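Local coordinates for protein (alpha-2u-globulin) (Rattus norvegicus, PDB 2A2U) that probably binds small hydrophobic ligands, hyaline droplet inducers among them, inside a lipocalin beta-barrel, at residues Ser40-Ser45 with Glu151-Leu156; Phe60-Asp65 with Cys83-Leu88; Asp96-Val101 with Gly106-Ile111; Met121-Asn126 with Thr132-Val137. One frame throughout, in Å; residues are numbered along the deposited sequence.

In the fold
All four contacts reach one curled antiparallel sheet, the lipocalin barrel; contact 1 joins a helix to it. Contacts 3 and 4 are hairpins set side by side, with centres about 9 Å apart; the backbone of T108 bonds to that of I125, and N107 to N126 through their side chains. Contact 4 also adjoins contact 1, about 11 Å away between centres: A44 pairs with M136, and the helix of contact 1 packs on M121. Contacts 1 and 2 lie on opposite sides of the chain's centre, about 20 Å apart between centres, yet S40 OG reaches M61 N. L88 meets V101 to join contacts 2 and 3. F109, F122, L124 and V137 probably face the ligand cavity.

Contact 1 of 4, residues Ser40-Ser45 with Glu151-Leu156; sequences SIVVAS and EKFAKL
The ring of F153, on helix 147-158, and the isopropyl group of V42, on strand 36-44, slide past each other in opposite directions and so touch along their flanks. On the valine, the CG1 branch does most of the work: it lies 3.4 Å from F153 CE2. V42 CB backs it up, 3.8 Å from the same F153 CE2. The methyl approaches the ring obliquely. Both groups owe their places to extended first torsions: V42 CG1 is opposite its backbone N (chi1 180°), and F153 CG likewise (chi1 177°), which carries the ring out from the helix to the strand. Two residues along, A44 turns the same way as V42, and A44 CB comes within 4.5 Å of F153 CE2, while V43 between them points away. The backbones stand well apart, with V42 CA and F153 CA separated by 8.5 Å, so the aromatic ring bridges the distance. The contact is apolar and buries 119 Å² in total. I167 packs beside V42 and A44, and M121 against F153. Replacing F153 with an alanine would probably leave V42 CG1 and A44 CB without their partner and open a gap between helix and strand. I41 and V42 form a classic beta bulge opposite L138 just where this packing begins. A helix following the eighth barrel strand and lying against the outside of the barrel is a hallmark of the lipocalin fold.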
loop_
_atom_site.group_PDB
_atom_site.type_symbol
_atom_site.label_atom_id
_atom_site.label_comp_id
_atom_site.label_asym_id
_atom_site.label_seq_id
_atom_site.Cartn_x
_atom_site.Cartn_y
_atom_site.Cartn_z
ATOM N N SER A 40 24.534 -3.663 4.952
ATOM C CA SER A 40 24.956 -2.651 3.993
ATOM C C SER A 40 26.455 -2.461 4.123
ATOM O O SER A 40 26.944 -2.117 5.195
ATOM C CB SER A 40 24.231 -1.332 4.253
ATOM O OG SER A 40 22.891 -1.422 3.814
ATOM N N ILE A 41 27.175 -2.689 3.029
ATOM C CA ILE A 41 28.622 -2.563 3.031
ATOM C C ILE A 41 29.111 -1.300 2.310
ATOM O O ILE A 41 29.816 -0.482 2.901
ATOM C CB ILE A 41 29.284 -3.822 2.421
ATOM C CG1 ILE A 41 28.660 -5.099 3.011
ATOM C CG2 ILE A 41 30.782 -3.797 2.656
ATOM C CD1 ILE A 41 28.700 -5.202 4.534
ATOM N N VAL A 42 28.742 -1.142 1.041
ATOM C CA VAL A 42 29.156 0.019 0.250
ATOM C C VAL A 42 28.003 0.510 -0.619
ATOM O O VAL A 42 27.303 -0.289 -1.239
ATOM C CB VAL A 42 30.343 -0.336 -0.685
ATOM C CG1 VAL A 42 30.758 0.863 -1.496
ATOM C CG2 VAL A 42 31.515 -0.849 0.117
ATOM N N VAL A 43 27.778 1.822 -0.617
ATOM C CA VAL A 43 26.735 2.444 -1.435
ATOM C C VAL A 43 27.424 3.465 -2.326
ATOM O O VAL A 43 28.369 4.118 -1.903
ATOM C CB VAL A 43 25.652 3.171 -0.590
ATOM C CG1 VAL A 43 24.943 2.192 0.308
ATOM C CG2 VAL A 43 26.267 4.275 0.232
ATOM N N ALA A 44 26.954 3.611 -3.556
ATOM C CA ALA A 44 27.567 4.552 -4.473
ATOM C C ALA A 44 26.526 5.178 -5.373
ATOM O O ALA A 44 25.682 4.479 -5.934
ATOM C CB ALA A 44 28.604 3.847 -5.307
ATOM N N SER A 45 26.581 6.500 -5.491
ATOM C CA SER A 45 25.662 7.248 -6.342
ATOM C C SER A 45 26.330 8.540 -6.735
ATOM O O SER A 45 27.004 9.150 -5.908
ATOM C CB SER A 45 24.369 7.581 -5.596
ATOM O OG SER A 45 23.481 8.310 -6.431
ATOM N N GLU A 151 36.507 -4.167 -4.325
ATOM C CA GLU A 151 37.184 -3.641 -5.510
ATOM C C GLU A 151 36.347 -3.903 -6.746
ATOM O O GLU A 151 36.152 -3.010 -7.567
ATOM C CB GLU A 151 38.545 -4.299 -5.698
ATOM C CG GLU A 151 39.719 -3.341 -5.678
ATOM C CD GLU A 151 39.661 -2.277 -6.755
ATOM O OE1 GLU A 151 39.196 -2.553 -7.882
ATOM O OE2 GLU A 151 40.119 -1.155 -6.472
ATOM N N LYS A 152 35.901 -5.149 -6.894
ATOM C CA LYS A 152 35.067 -5.566 -8.016
ATOM C C LYS A 152 33.862 -4.637 -8.106
ATOM O O LYS A 152 33.443 -4.241 -9.192
ATOM C CB LYS A 152 34.603 -7.013 -7.811
ATOM C CG LYS A 152 33.376 -7.412 -8.630
ATOM C CD LYS A 152 32.943 -8.848 -8.354
ATOM C CE LYS A 152 33.939 -9.840 -8.933
ATOM N NZ LYS A 152 33.590 -11.280 -8.713
ATOM N N PHE A 153 33.314 -4.292 -6.946
ATOM C CA PHE A 153 32.165 -3.413 -6.870
ATOM C C PHE A 153 32.561 -2.005 -7.278
ATOM O O PHE A 153 31.843 -1.356 -8.030
ATOM C CB PHE A 153 31.579 -3.426 -5.453
ATOM C CG PHE A 153 30.429 -2.477 -5.260
ATOM C CD1 PHE A 153 29.182 -2.743 -5.816
ATOM C CD2 PHE A 153 30.603 -1.300 -4.543
ATOM C CE1 PHE A 153 28.132 -1.849 -5.661
ATOM C CE2 PHE A 153 29.555 -0.404 -4.386
ATOM C CZ PHE A 153 28.320 -0.680 -4.949
ATOM N N ALA A 154 33.708 -1.542 -6.787
ATOM C CA ALA A 154 34.205 -0.207 -7.106
ATOM C C ALA A 154 34.342 -0.050 -8.613
ATOM O O ALA A 154 34.094 1.022 -9.152
ATOM C CB ALA A 154 35.542 0.039 -6.429
ATOM N N LYS A 155 34.718 -1.134 -9.285
ATOM C CA LYS A 155 34.873 -1.138 -10.732
ATOM C C LYS A 155 33.527 -1.032 -11.448
ATOM O O LYS A 155 33.365 -0.216 -12.353
ATOM C CB LYS A 155 35.619 -2.393 -11.189
ATOM C CG LYS A 155 37.098 -2.373 -10.851
ATOM C CD LYS A 155 37.776 -3.669 -11.254
ATOM C CE LYS A 155 39.272 -3.617 -10.980
ATOM N NZ LYS A 155 39.911 -4.951 -11.159
ATOM N N LEU A 156 32.559 -1.852 -11.046
ATOM C CA LEU A 156 31.235 -1.817 -11.659
ATOM C C LEU A 156 30.631 -0.423 -11.544
ATOM O O LEU A 156 29.951 0.033 -12.451
ATOM C CB LEU A 156 30.309 -2.829 -10.996
ATOM C CG LEU A 156 30.645 -4.302 -11.158
ATOM C CD1 LEU A 156 29.615 -5.143 -10.436
ATOM C CD2 LEU A 156 30.664 -4.644 -12.617
#

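Contact 2 of 4, residues Phe60-Asp65 with Cys83-Leu88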
loop_
_atom_site.group_PDB
_atom_site.type_symbol
_atom_site.label_atom_id
_atom_site.label_comp_id
_atom_site.label_asym_id
_atom_site.label_seq_id
_atom_site.Cartn_x
_atom_site.Cartn_y
_atom_site.Cartn_z
ATOM N N PHE A 60 20.509 1.136 5.802
ATOM C CA PHE A 60 21.262 0.080 6.443
ATOM C C PHE A 60 20.426 -1.193 6.432
ATOM O O PHE A 60 19.596 -1.430 7.306
ATOM C CB PHE A 60 21.606 0.510 7.865
ATOM C CG PHE A 60 22.258 1.861 7.941
ATOM C CD1 PHE A 60 23.355 2.161 7.141
ATOM C CD2 PHE A 60 21.775 2.836 8.805
ATOM C CE1 PHE A 60 23.967 3.410 7.197
ATOM C CE2 PHE A 60 22.385 4.094 8.866
ATOM C CZ PHE A 60 23.483 4.374 8.056
ATOM N N MET A 61 20.654 -2.012 5.418
ATOM C CA MET A 61 19.925 -3.257 5.236
ATOM C C MET A 61 20.040 -4.187 6.432
ATOM O O MET A 61 21.008 -4.123 7.189
ATOM C CB MET A 61 20.433 -3.949 3.971
ATOM C CG MET A 61 19.561 -5.100 3.447
ATOM S SD MET A 61 17.804 -4.648 3.144
ATOM C CE MET A 61 18.063 -2.935 2.373
ATOM N N GLN A 62 19.044 -5.053 6.589
ATOM C CA GLN A 62 19.011 -6.015 7.682
ATOM C C GLN A 62 18.608 -7.412 7.245
ATOM O O GLN A 62 19.254 -8.390 7.612
ATOM C CB GLN A 62 18.039 -5.576 8.764
ATOM C CG GLN A 62 18.318 -4.246 9.388
ATOM C CD GLN A 62 17.352 -3.953 10.505
ATOM O OE1 GLN A 62 17.706 -3.333 11.496
ATOM N NE2 GLN A 62 16.124 -4.415 10.359
ATOM N N HIS A 63 17.539 -7.509 6.462
ATOM C CA HIS A 63 17.039 -8.803 6.026
ATOM C C HIS A 63 16.264 -8.671 4.727
ATOM O O HIS A 63 15.658 -7.641 4.470
ATOM C CB HIS A 63 16.119 -9.363 7.120
ATOM C CG HIS A 63 15.630 -10.749 6.866
ATOM N ND1 HIS A 63 16.290 -11.865 7.346
ATOM C CD2 HIS A 63 14.547 -11.211 6.204
ATOM C CE1 HIS A 63 15.623 -12.951 6.983
ATOM N NE2 HIS A 63 14.565 -12.581 6.292
ATOM N N ILE A 64 16.318 -9.709 3.899
ATOM C CA ILE A 64 15.593 -9.749 2.641
ATOM C C ILE A 64 14.692 -10.982 2.663
ATOM O O ILE A 64 15.157 -12.086 2.942
ATOM C CB ILE A 64 16.543 -9.866 1.425
ATOM C CG1 ILE A 64 17.293 -8.554 1.213
ATOM C CG2 ILE A 64 15.755 -10.236 0.164
ATOM C CD1 ILE A 64 18.208 -8.560 0.012
ATOM N N ASP A 65 13.399 -10.776 2.424
ATOM C CA ASP A 65 12.423 -11.860 2.395
ATOM C C ASP A 65 12.002 -12.119 0.966
ATOM O O ASP A 65 11.792 -11.194 0.199
ATOM C CB ASP A 65 11.185 -11.506 3.215
ATOM C CG ASP A 65 11.435 -11.564 4.688
ATOM O OD1 ASP A 65 11.809 -12.648 5.172
ATOM O OD2 ASP A 65 11.246 -10.538 5.365
ATOM N N CYS A 83 17.430 6.161 14.437
ATOM C CA CYS A 83 17.320 4.980 13.610
ATOM C C CYS A 83 15.908 4.426 13.561
ATOM O O CYS A 83 15.441 3.800 14.510
ATOM C CB CYS A 83 18.271 3.920 14.133
ATOM S SG CYS A 83 20.019 4.434 13.949
ATOM N N ARG A 84 15.234 4.679 12.446
ATOM C CA ARG A 84 13.873 4.232 12.204
ATOM C C ARG A 84 13.901 2.876 11.488
ATOM O O ARG A 84 14.737 2.637 10.623
ATOM C CB ARG A 84 13.135 5.310 11.390
ATOM C CG ARG A 84 11.847 4.882 10.697
ATOM C CD ARG A 84 10.710 5.884 10.936
ATOM N NE ARG A 84 9.453 5.454 10.324
ATOM C CZ ARG A 84 8.868 6.068 9.296
ATOM N NH1 ARG A 84 9.422 7.149 8.752
ATOM N NH2 ARG A 84 7.724 5.601 8.806
ATOM N N GLU A 85 13.026 1.973 11.915
ATOM C CA GLU A 85 12.905 0.629 11.349
ATOM C C GLU A 85 11.810 0.619 10.275
ATOM O O GLU A 85 10.661 0.966 10.551
ATOM C CB GLU A 85 12.551 -0.347 12.475
ATOM C CG GLU A 85 12.480 -1.806 12.092
ATOM C CD GLU A 85 13.836 -2.440 11.930
ATOM O OE1 GLU A 85 14.411 -2.918 12.927
ATOM O OE2 GLU A 85 14.325 -2.481 10.791
ATOM N N LEU A 86 12.155 0.204 9.061
ATOM C CA LEU A 86 11.196 0.175 7.955
ATOM C C LEU A 86 11.169 -1.166 7.232
ATOM O O LEU A 86 11.988 -2.031 7.496
ATOM C CB LEU A 86 11.523 1.277 6.943
ATOM C CG LEU A 86 11.488 2.724 7.434
ATOM C CD1 LEU A 86 11.832 3.655 6.289
ATOM C CD2 LEU A 86 10.109 3.038 7.981
ATOM N N TYR A 87 10.211 -1.333 6.327
ATOM C CA TYR A 87 10.072 -2.558 5.546
ATOM C C TYR A 87 9.335 -2.223 4.258
ATOM O O TYR A 87 8.198 -1.760 4.300
ATOM C CB TYR A 87 9.283 -3.611 6.320
ATOM C CG TYR A 87 9.309 -5.000 5.685
ATOM C CD1 TYR A 87 8.490 -5.306 4.589
ATOM C CD2 TYR A 87 10.176 -5.984 6.155
ATOM C CE1 TYR A 87 8.527 -6.557 3.984
ATOM C CE2 TYR A 87 10.225 -7.242 5.559
ATOM C CZ TYR A 87 9.403 -7.521 4.469
ATOM O OH TYR A 87 9.452 -8.772 3.880
ATOM N N LEU A 88 9.978 -2.463 3.117
ATOM C CA LEU A 88 9.375 -2.163 1.824
ATOM C C LEU A 88 9.251 -3.401 0.972
ATOM O O LEU A 88 10.080 -4.295 1.045
ATOM C CB LEU A 88 10.215 -1.131 1.059
ATOM C CG LEU A 88 10.365 0.273 1.645
ATOM C CD1 LEU A 88 11.295 1.105 0.785
ATOM C CD2 LEU A 88 9.009 0.929 1.734
#
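D65 and Y87 are joined by a hydrogen bond although their strands, 60-67 and 83-92, are not neighbours: strand 70-78 runs between them, and only side chains span the distance. Consistent with this, the touching parts of the two segments run in similar directions, 23° apart, as strands one place removed in an antiparallel sheet should. Y87 OH donates to D65 OD2 at 2.9 Å. The bond arrives on the anti side of the carboxylate, tilted out of its plane, and D65 OD2 sits at the edge of the tyrosine ring. The two side chains cross at about a right angle. Farther along, Q62 NE2 lies 2.7 Å from E85 OE2, the amide and carboxylate planes being turned 55° apart. E85 gets there by a bend: its CG is opposite the backbone N, and chi2 of 77° then folds the carboxylate over toward Q62. The classic bulge of Q62 and H63 opposite K74 shifts the alternation of the strand, and Q62 and D65 both point toward segment 83-88. D65 OD1 also makes a salt bridge with K74 of the second subunit and takes a weak bond from H63 NE2, while Y87 stacks on Y87 of that subunit. With a phenol, a lysine and a histidine gathered round it, the D65 carboxylate is likely to stay ionised at this subunit interface.

Contact 3 of 4, residues Asp96-Val101 with Gly106-Ile111; sequences DGEYFV and GNTFTI
F109 crosses to Y99 and V101 by a first torsion that sets its CG between the backbone N and the carbonyl carbon (chi1 68°). From CB, which packs against H123 O on the next strand, the ring turns over toward strand 99-102. On one flank F109 CD1 lies 4.0 Å from Y99 CB, and F109 CE1 3.5 Å from the same atom. On the other, F109 CD2 lies 4.0 Å from Y99 O and F109 CE2 meets V101 CG1 at 3.8 Å, the methyl standing at the ring edge. The tip, F109 CZ, is 3.4 Å from Y99 CB. That methylene lies over the ring face, 21° off the normal, a CH-pi contact; the two rings are nearly parallel, at 11°, but slid apart until they barely overlap. The backbone beneath is an antiparallel beta hairpin of the lipocalin barrel, with Y99 and F109 a hydrogen-bonded pair, F100 and T108 a non-hydrogen-bonded one, and V101 and N107 hydrogen-bonded again. Y99, V101, N107 and F109 share one face, probably the one lining the cavity. V101 O is gripped twice, by N107 N at 3.0 Å and by N107 ND2 at 3.1 Å, the donors coming from opposite faces of its carbonyl plane. N107 ND2 also bonds Y103 O. On the face of F100 and T108, the F100 ring meets F100 of the third subunit, and F100 CE1 packs 3.7 Å from G106 CA.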
loop_
_atom_site.group_PDB
_atom_site.type_symbol
_atom_site.label_atom_id
_atom_site.label_comp_id
_atom_site.label_asym_id
_atom_site.label_seq_id
_atom_site.Cartn_x
_atom_site.Cartn_y
_atom_site.Cartn_z
ATOM N N ASP A 96 12.680 -8.422 -17.894
ATOM C CA ASP A 96 13.759 -9.244 -17.320
ATOM C C ASP A 96 14.652 -8.739 -16.190
ATOM O O ASP A 96 15.588 -7.949 -16.377
ATOM C CB ASP A 96 14.594 -9.886 -18.453
ATOM C CG ASP A 96 15.664 -10.883 -17.951
ATOM O OD1 ASP A 96 15.343 -11.928 -17.341
ATOM O OD2 ASP A 96 16.851 -10.650 -18.239
ATOM N N GLY A 97 14.332 -9.243 -15.005
ATOM C CA GLY A 97 15.088 -8.930 -13.812
ATOM C C GLY A 97 14.754 -7.649 -13.099
ATOM O O GLY A 97 15.336 -7.376 -12.048
ATOM N N GLU A 98 13.804 -6.885 -13.635
ATOM C CA GLU A 98 13.428 -5.608 -13.037
ATOM C C GLU A 98 12.383 -5.688 -11.957
ATOM O O GLU A 98 11.391 -6.387 -12.090
ATOM C CB GLU A 98 12.988 -4.625 -14.108
ATOM C CG GLU A 98 14.120 -4.196 -15.009
ATOM C CD GLU A 98 13.740 -3.104 -15.973
ATOM O OE1 GLU A 98 12.683 -2.469 -15.783
ATOM O OE2 GLU A 98 14.507 -2.878 -16.929
ATOM N N TYR A 99 12.645 -4.971 -10.873
ATOM C CA TYR A 99 11.747 -4.905 -9.738
ATOM C C TYR A 99 11.376 -3.443 -9.566
ATOM O O TYR A 99 12.149 -2.560 -9.939
ATOM C CB TYR A 99 12.454 -5.393 -8.476
ATOM C CG TYR A 99 12.612 -6.884 -8.397
ATOM C CD1 TYR A 99 13.707 -7.526 -8.971
ATOM C CD2 TYR A 99 11.662 -7.657 -7.749
ATOM C CE1 TYR A 99 13.832 -8.917 -8.920
ATOM C CE2 TYR A 99 11.772 -9.036 -7.689
ATOM C CZ TYR A 99 12.856 -9.665 -8.268
ATOM O OH TYR A 99 12.910 -11.049 -8.232
ATOM N N PHE A 100 10.183 -3.185 -9.037
ATOM C CA PHE A 100 9.742 -1.821 -8.791
ATOM C C PHE A 100 9.419 -1.622 -7.324
ATOM O O PHE A 100 8.812 -2.480 -6.698
ATOM C CB PHE A 100 8.493 -1.470 -9.605
ATOM C CG PHE A 100 7.946 -0.086 -9.298
ATOM C CD1 PHE A 100 8.428 1.035 -9.972
ATOM C CD2 PHE A 100 7.013 0.101 -8.276
ATOM C CE1 PHE A 100 8.001 2.314 -9.628
ATOM C CE2 PHE A 100 6.584 1.377 -7.929
ATOM C CZ PHE A 100 7.080 2.481 -8.605
ATOM N N VAL A 101 9.804 -0.471 -6.786
ATOM C CA VAL A 101 9.515 -0.142 -5.402
ATOM C C VAL A 101 9.346 1.371 -5.321
ATOM O O VAL A 101 10.093 2.132 -5.945
ATOM C CB VAL A 101 10.625 -0.661 -4.426
ATOM C CG1 VAL A 101 11.969 0.015 -4.690
ATOM C CG2 VAL A 101 10.203 -0.465 -2.995
ATOM N N GLY A 106 9.896 6.784 -7.936
ATOM C CA GLY A 106 9.657 5.486 -8.533
ATOM C C GLY A 106 11.004 4.859 -8.776
ATOM O O GLY A 106 11.842 5.456 -9.448
ATOM N N ASN A 107 11.218 3.668 -8.230
ATOM C CA ASN A 107 12.496 2.986 -8.371
ATOM C C ASN A 107 12.440 1.702 -9.167
ATOM O O ASN A 107 11.557 0.877 -8.976
ATOM C CB ASN A 107 13.072 2.642 -6.998
ATOM C CG ASN A 107 13.259 3.848 -6.121
ATOM O OD1 ASN A 107 14.186 4.630 -6.318
ATOM N ND2 ASN A 107 12.401 3.988 -5.114
ATOM N N THR A 108 13.434 1.521 -10.021
ATOM C CA THR A 108 13.562 0.317 -10.814
ATOM C C THR A 108 14.947 -0.233 -10.503
ATOM O O THR A 108 15.943 0.482 -10.620
ATOM C CB THR A 108 13.418 0.623 -12.309
ATOM O OG1 THR A 108 12.027 0.679 -12.643
ATOM C CG2 THR A 108 14.080 -0.437 -13.153
ATOM N N PHE A 109 15.009 -1.472 -10.030
ATOM C CA PHE A 109 16.299 -2.072 -9.714
ATOM C C PHE A 109 16.468 -3.489 -10.215
ATOM O O PHE A 109 15.494 -4.163 -10.530
ATOM C CB PHE A 109 16.598 -2.002 -8.218
ATOM C CG PHE A 109 15.705 -2.850 -7.373
ATOM C CD1 PHE A 109 16.004 -4.190 -7.143
ATOM C CD2 PHE A 109 14.596 -2.298 -6.760
ATOM C CE1 PHE A 109 15.207 -4.973 -6.316
ATOM C CE2 PHE A 109 13.793 -3.064 -5.934
ATOM C CZ PHE A 109 14.103 -4.411 -5.704
ATOM N N THR A 110 17.724 -3.910 -10.335
ATOM C CA THR A 110 18.064 -5.253 -10.791
ATOM C C THR A 110 19.179 -5.830 -9.936
ATOM O O THR A 110 19.888 -5.102 -9.247
ATOM C CB THR A 110 18.544 -5.259 -12.248
ATOM O OG1 THR A 110 19.614 -4.321 -12.406
ATOM C CG2 THR A 110 17.424 -4.887 -13.180
ATOM N N ILE A 111 19.295 -7.151 -9.953
ATOM C CA ILE A 111 20.329 -7.852 -9.209
ATOM C C ILE A 111 21.476 -8.008 -10.180
ATOM O O ILE A 111 21.437 -8.828 -11.093
ATOM C CB ILE A 111 19.814 -9.204 -8.711
ATOM C CG1 ILE A 111 18.630 -8.961 -7.773
ATOM C CG2 ILE A 111 20.908 -9.950 -7.984
ATOM C CD1 ILE A 111 17.876 -10.194 -7.371
#

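Contact 4 of 4, residues Met121-Asn126 with Thr132-Val137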
loop_
_atom_site.group_PDB
_atom_site.type_symbol
_atom_site.label_atom_id
_atom_site.label_comp_id
_atom_site.label_asym_id
_atom_site.label_seq_id
_atom_site.Cartn_x
_atom_site.Cartn_y
_atom_site.Cartn_z
ATOM N N MET A 121 25.048 -7.423 -5.352
ATOM C CA MET A 121 25.168 -6.068 -5.861
ATOM C C MET A 121 23.878 -5.713 -6.595
ATOM O O MET A 121 23.433 -6.435 -7.494
ATOM C CB MET A 121 26.372 -5.964 -6.806
ATOM C CG MET A 121 27.646 -6.573 -6.239
ATOM S SD MET A 121 29.069 -6.421 -7.309
ATOM C CE MET A 121 30.378 -6.788 -6.171
ATOM N N PHE A 122 23.236 -4.641 -6.148
ATOM C CA PHE A 122 22.002 -4.185 -6.764
ATOM C C PHE A 122 22.301 -2.903 -7.515
ATOM O O PHE A 122 23.174 -2.135 -7.126
ATOM C CB PHE A 122 20.946 -3.873 -5.704
ATOM C CG PHE A 122 20.354 -5.080 -5.030
ATOM C CD1 PHE A 122 19.275 -5.738 -5.594
ATOM C CD2 PHE A 122 20.818 -5.500 -3.787
ATOM C CE1 PHE A 122 18.664 -6.786 -4.934
ATOM C CE2 PHE A 122 20.215 -6.546 -3.121
ATOM C CZ PHE A 122 19.136 -7.190 -3.693
ATOM N N HIS A 123 21.574 -2.681 -8.599
ATOM C CA HIS A 123 21.715 -1.465 -9.387
ATOM C C HIS A 123 20.322 -0.850 -9.463
ATOM O O HIS A 123 19.379 -1.484 -9.936
ATOM C CB HIS A 123 22.232 -1.771 -10.784
ATOM C CG HIS A 123 22.275 -0.568 -11.672
ATOM N ND1 HIS A 123 21.389 -0.377 -12.701
ATOM C CD2 HIS A 123 23.062 0.534 -11.636
ATOM C CE1 HIS A 123 21.616 0.796 -13.266
ATOM N NE2 HIS A 123 22.631 1.369 -12.632
ATOM N N LEU A 124 20.199 0.387 -9.012
ATOM C CA LEU A 124 18.913 1.059 -8.988
ATOM C C LEU A 124 18.867 2.419 -9.660
ATOM O O LEU A 124 19.793 3.216 -9.531
ATOM C CB LEU A 124 18.449 1.199 -7.530
ATOM C CG LEU A 124 17.293 2.147 -7.185
ATOM C CD1 LEU A 124 16.582 1.660 -5.959
ATOM C CD2 LEU A 124 17.768 3.575 -6.974
ATOM N N ILE A 125 17.759 2.685 -10.345
ATOM C CA ILE A 125 17.528 3.971 -10.991
ATOM C C ILE A 125 16.316 4.589 -10.298
ATOM O O ILE A 125 15.315 3.920 -10.077
ATOM C CB ILE A 125 17.204 3.841 -12.481
ATOM C CG1 ILE A 125 18.254 2.995 -13.182
ATOM C CG2 ILE A 125 17.189 5.223 -13.123
ATOM C CD1 ILE A 125 17.873 2.637 -14.604
ATOM N N ASN A 126 16.399 5.868 -9.972
ATOM C CA ASN A 126 15.299 6.542 -9.295
ATOM C C ASN A 126 14.682 7.647 -10.146
ATOM O O ASN A 126 15.385 8.312 -10.886
ATOM C CB ASN A 126 15.803 7.119 -7.972
ATOM C CG ASN A 126 14.793 8.025 -7.303
ATOM O OD1 ASN A 126 14.706 9.208 -7.625
ATOM N ND2 ASN A 126 14.045 7.485 -6.348
ATOM N N THR A 132 16.109 11.818 -12.567
ATOM C CA THR A 132 16.545 10.452 -12.319
ATOM C C THR A 132 17.980 10.426 -11.804
ATOM O O THR A 132 18.698 11.419 -11.886
ATOM C CB THR A 132 16.523 9.595 -13.596
ATOM O OG1 THR A 132 17.476 10.110 -14.531
ATOM C CG2 THR A 132 15.148 9.584 -14.227
ATOM N N PHE A 133 18.375 9.288 -11.242
ATOM C CA PHE A 133 19.731 9.090 -10.745
ATOM C C PHE A 133 19.983 7.623 -10.476
ATOM O O PHE A 133 19.060 6.867 -10.183
ATOM C CB PHE A 133 20.056 9.969 -9.514
ATOM C CG PHE A 133 19.445 9.504 -8.215
ATOM C CD1 PHE A 133 20.055 8.510 -7.453
ATOM C CD2 PHE A 133 18.281 10.090 -7.732
ATOM C CE1 PHE A 133 19.512 8.107 -6.231
ATOM C CE2 PHE A 133 17.733 9.695 -6.516
ATOM C CZ PHE A 133 18.349 8.704 -5.766
ATOM N N GLN A 134 21.227 7.211 -10.682
ATOM C CA GLN A 134 21.642 5.838 -10.457
ATOM C C GLN A 134 22.108 5.651 -9.025
ATOM O O GLN A 134 22.609 6.578 -8.388
ATOM C CB GLN A 134 22.784 5.464 -11.389
ATOM C CG GLN A 134 22.396 5.281 -12.825
ATOM C CD GLN A 134 23.528 4.684 -13.619
ATOM O OE1 GLN A 134 24.032 3.617 -13.283
ATOM N NE2 GLN A 134 23.959 5.382 -14.662
ATOM N N LEU A 135 21.961 4.426 -8.542
ATOM C CA LEU A 135 22.380 4.046 -7.203
ATOM C C LEU A 135 22.853 2.600 -7.261
ATOM O O LEU A 135 22.199 1.767 -7.870
ATOM C CB LEU A 135 21.217 4.133 -6.226
ATOM C CG LEU A 135 21.622 3.640 -4.842
ATOM C CD1 LEU A 135 22.477 4.683 -4.175
ATOM C CD2 LEU A 135 20.407 3.392 -4.013
ATOM N N MET A 136 23.996 2.308 -6.652
ATOM C CA MET A 136 24.514 0.949 -6.631
ATOM C C MET A 136 24.898 0.565 -5.223
ATOM O O MET A 136 25.517 1.343 -4.512
ATOM C CB MET A 136 25.688 0.793 -7.590
ATOM C CG MET A 136 25.223 0.513 -8.986
ATOM S SD MET A 136 26.533 0.290 -10.142
ATOM C CE MET A 136 27.110 -1.308 -9.697
ATOM N N VAL A 137 24.476 -0.613 -4.794
ATOM C CA VAL A 137 24.791 -1.058 -3.446
ATOM C C VAL A 137 25.352 -2.462 -3.394
ATOM O O VAL A 137 25.044 -3.311 -4.242
ATOM C CB VAL A 137 23.555 -0.997 -2.520
ATOM C CG1 VAL A 137 23.156 0.431 -2.268
ATOM C CG2 VAL A 137 22.402 -1.728 -3.150
#
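H123 NE2 donates to Q134 OE1 at 2.7 Å in a nearly straight bond (167° at the hydrogen), a side-chain bridge on the antiparallel beta hairpin of strands 119-128 and 131-140 in the lipocalin barrel. The acceptor lies in the imidazole plane, but the donor stands above the amide's carbonyl plane, the two flat groups being 81° apart. H123 CG, opposite the backbone N (chi1 175°), sends the ring across to the partner strand. Beneath it L124 and L135 form a hydrogen-bonded pair, with L124 N to L135 O at 2.7 Å, and F122 and V137 another. A leucine at H123 would probably leave Q134 OE1 without its donor and free the amide to turn. M136 CG meets the histidine at its edge, 3.4 Å from H123 CD2, and the H160 ring adjoins the same imidazole. On the opposite face, that of F122, L124, L135 and V137, the packing is apolar: L124 CD2 touches L135 CB at 3.6 Å, and F122 CB touches V137 CG2 at the same distance. Near the turn, the N126 amide is held through ND2 by N107 OD1 and D104 O, while N126 CB lies over the F133 ring and N126 OD1 sits 3.3 Å from F133 CE2.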